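Long-range contact in Non-structural protein 9 (Avian infectious bronchitis virus, PDB 5C94), which forms homodimers and binds RNA, probably as a component of the coronavirus replication machinery: residues A[45-50]-A[91-96]. Sequence-based numbering, arbitrary orientation.
Sequences VAAITS and LYFIKN
Ile48 and Tyr92 form the antiparallel hydrogen-bonded pair that joins 45-50 to 91-96. Ile48 N gives its hydrogen to Tyr92 O at 2.8 Å, within the carbonyl plane, and Tyr92 N returns a nearly straight bond to Ile48 O (175° at the hydrogen). Over this pair the two side chains lean across each other on one face of the sheet: Ile48 CG1, set between its own backbone N and carbonyl carbon (chi1 75°), comes within 3.8 Å of Tyr92 CD1. On the other face, Leu91 CD2 fits among Ala47 CB, Thr49 CG2 and the carbonyl oxygen of Ile48, while Leu91 CD1 sits against one face of the Phe93 ring, toward its rim. Ala47 CB also touches Phe93 CD1 at 3.7 Å. Strands 42-50 and 85-93 are neighbours in the antiparallel sheet of the nsp9 fold, and a classic beta bulge, Ala46 and Ala47 both opposite Tyr35, interrupts the regular pairing on the far edge of 42-50. Beyond Phe93, Ile94 N still bonds Ala46 O at 3.0 Å, but from well above the carbonyl plane. Ile94 CD1 reaches Val45 CG1 at 3.4 Å. Further out, Asn52 O and Leu55 N both hydrogen-bond Tyr92 OH, fixing the far end of the ring. Helix 99-109 covers Ala46 and Phe93 through Val105, and Pro2 of the second subunit also packs on Phe93.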
loop_
_atom_site.group_PDB
_atom_site.type_symbol
_atom_site.label_atom_id
_atom_site.label_comp_id
_atom_site.label_asym_id
_atom_site.label_seq_id
_atom_site.Cartn_x
_atom_site.Cartn_y
_atom_site.Cartn_z
ATOM N N VAL A 45 -7.895 -5.971 -10.225
ATOM C CA VAL A 45 -6.504 -6.049 -10.650
ATOM C C VAL A 45 -5.907 -4.635 -10.681
ATOM O O VAL A 45 -6.490 -3.708 -11.251
ATOM C CB VAL A 45 -6.357 -6.742 -12.030
ATOM C CG1 VAL A 45 -4.906 -6.985 -12.355
ATOM C CG2 VAL A 45 -7.054 -8.076 -12.011
ATOM N N ALA A 46 -4.744 -4.488 -10.050
ATOM C CA ALA A 46 -4.136 -3.185 -9.797
ATOM C C ALA A 46 -2.847 -2.930 -10.592
ATOM O O ALA A 46 -2.532 -1.789 -10.969
ATOM C CB ALA A 46 -3.845 -3.059 -8.311
ATOM N N ALA A 47 -2.085 -3.993 -10.819
ATOM C CA ALA A 47 -0.758 -3.844 -11.384
ATOM C C ALA A 47 -0.262 -5.150 -11.967
ATOM O O ALA A 47 -0.746 -6.219 -11.597
ATOM C CB ALA A 47 0.210 -3.351 -10.327
ATOM N N ILE A 48 0.689 -5.067 -12.894
ATOM C CA ILE A 48 1.409 -6.266 -13.313
ATOM C C ILE A 48 2.905 -6.011 -13.192
ATOM O O ILE A 48 3.340 -4.857 -13.218
ATOM C CB ILE A 48 1.057 -6.708 -14.760
ATOM C CG1 ILE A 48 1.721 -5.791 -15.780
ATOM C CG2 ILE A 48 -0.472 -6.796 -14.974
ATOM C CD1 ILE A 48 2.053 -6.490 -17.074
ATOM N N THR A 49 3.681 -7.076 -12.998
ATOM C CA THR A 49 5.137 -6.973 -13.057
ATOM C C THR A 49 5.733 -7.849 -14.159
ATOM O O THR A 49 5.170 -8.889 -14.534
ATOM C CB THR A 49 5.810 -7.347 -11.716
ATOM O OG1 THR A 49 5.395 -8.656 -11.302
ATOM C CG2 THR A 49 5.460 -6.326 -10.649
ATOM N N SER A 50 6.885 -7.425 -14.667
ATOM C CA SER A 50 7.510 -8.106 -15.785
ATOM C C SER A 50 8.965 -7.705 -15.938
ATOM O O SER A 50 9.369 -6.640 -15.479
ATOM C CB SER A 50 6.739 -7.802 -17.079
ATOM O OG SER A 50 7.327 -8.470 -18.184
ATOM N N LEU A 91 7.134 -2.487 -12.997
ATOM C CA LEU A 91 5.830 -2.554 -12.356
ATOM C C LEU A 91 4.901 -1.561 -13.050
ATOM O O LEU A 91 5.186 -0.353 -13.107
ATOM C CB LEU A 91 5.960 -2.270 -10.861
ATOM C CG LEU A 91 4.782 -2.301 -9.870
ATOM C CD1 LEU A 91 4.123 -0.965 -9.827
ATOM C CD2 LEU A 91 3.762 -3.357 -10.177
ATOM N N TYR A 92 3.819 -2.095 -13.614
ATOM C CA TYR A 92 2.853 -1.309 -14.355
ATOM C C TYR A 92 1.541 -1.296 -13.612
ATOM O O TYR A 92 0.945 -2.356 -13.411
ATOM C CB TYR A 92 2.575 -1.888 -15.748
ATOM C CG TYR A 92 3.736 -2.187 -16.664
ATOM C CD1 TYR A 92 4.555 -3.303 -16.466
ATOM C CD2 TYR A 92 3.964 -1.386 -17.771
ATOM C CE1 TYR A 92 5.598 -3.575 -17.336
ATOM C CE2 TYR A 92 4.982 -1.645 -18.641
ATOM C CZ TYR A 92 5.795 -2.731 -18.430
ATOM O OH TYR A 92 6.791 -2.952 -19.340
ATOM N N PHE A 93 1.067 -0.123 -13.233
ATOM C CA PHE A 93 -0.277 -0.040 -12.698
ATOM C C PHE A 93 -1.228 0.017 -13.863
ATOM O O PHE A 93 -0.891 0.476 -14.950
ATOM C CB PHE A 93 -0.465 1.172 -11.791
ATOM C CG PHE A 93 0.295 1.082 -10.506
ATOM C CD1 PHE A 93 -0.111 0.205 -9.505
ATOM C CD2 PHE A 93 1.431 1.856 -10.307
ATOM C CE1 PHE A 93 0.594 0.117 -8.317
ATOM C CE2 PHE A 93 2.145 1.780 -9.124
ATOM C CZ PHE A 93 1.731 0.906 -8.124
ATOM N N ILE A 94 -2.423 -0.469 -13.621
ATOM C CA ILE A 94 -3.456 -0.469 -14.616
ATOM C C ILE A 94 -4.118 0.919 -14.702
ATOM O O ILE A 94 -4.295 1.591 -13.687
ATOM C CB ILE A 94 -4.435 -1.594 -14.271
ATOM C CG1 ILE A 94 -3.794 -2.903 -14.740
ATOM C CG2 ILE A 94 -5.822 -1.354 -14.854
ATOM C CD1 ILE A 94 -4.390 -4.103 -14.176
ATOM N N LYS A 95 -4.427 1.354 -15.923
ATOM C CA LYS A 95 -4.989 2.672 -16.177
ATOM C C LYS A 95 -6.133 2.947 -15.218
ATOM O O LYS A 95 -7.049 2.120 -15.101
ATOM C CB LYS A 95 -5.486 2.781 -17.620
ATOM C CG LYS A 95 -5.014 4.014 -18.374
ATOM C CD LYS A 95 -3.559 3.840 -18.801
ATOM C CE LYS A 95 -3.109 4.892 -19.807
ATOM N NZ LYS A 95 -1.642 4.788 -20.094
ATOM N N ASN A 96 -6.043 4.082 -14.516
ATOM C CA ASN A 96 -7.106 4.588 -13.635
ATOM C C ASN A 96 -7.293 3.838 -12.329
ATOM O O ASN A 96 -8.357 3.911 -11.719
ATOM C CB ASN A 96 -8.450 4.612 -14.365
ATOM C CG ASN A 96 -8.396 5.416 -15.645
ATOM O OD1 ASN A 96 -8.887 4.975 -16.689
ATOM N ND2 ASN A 96 -7.769 6.594 -15.578
#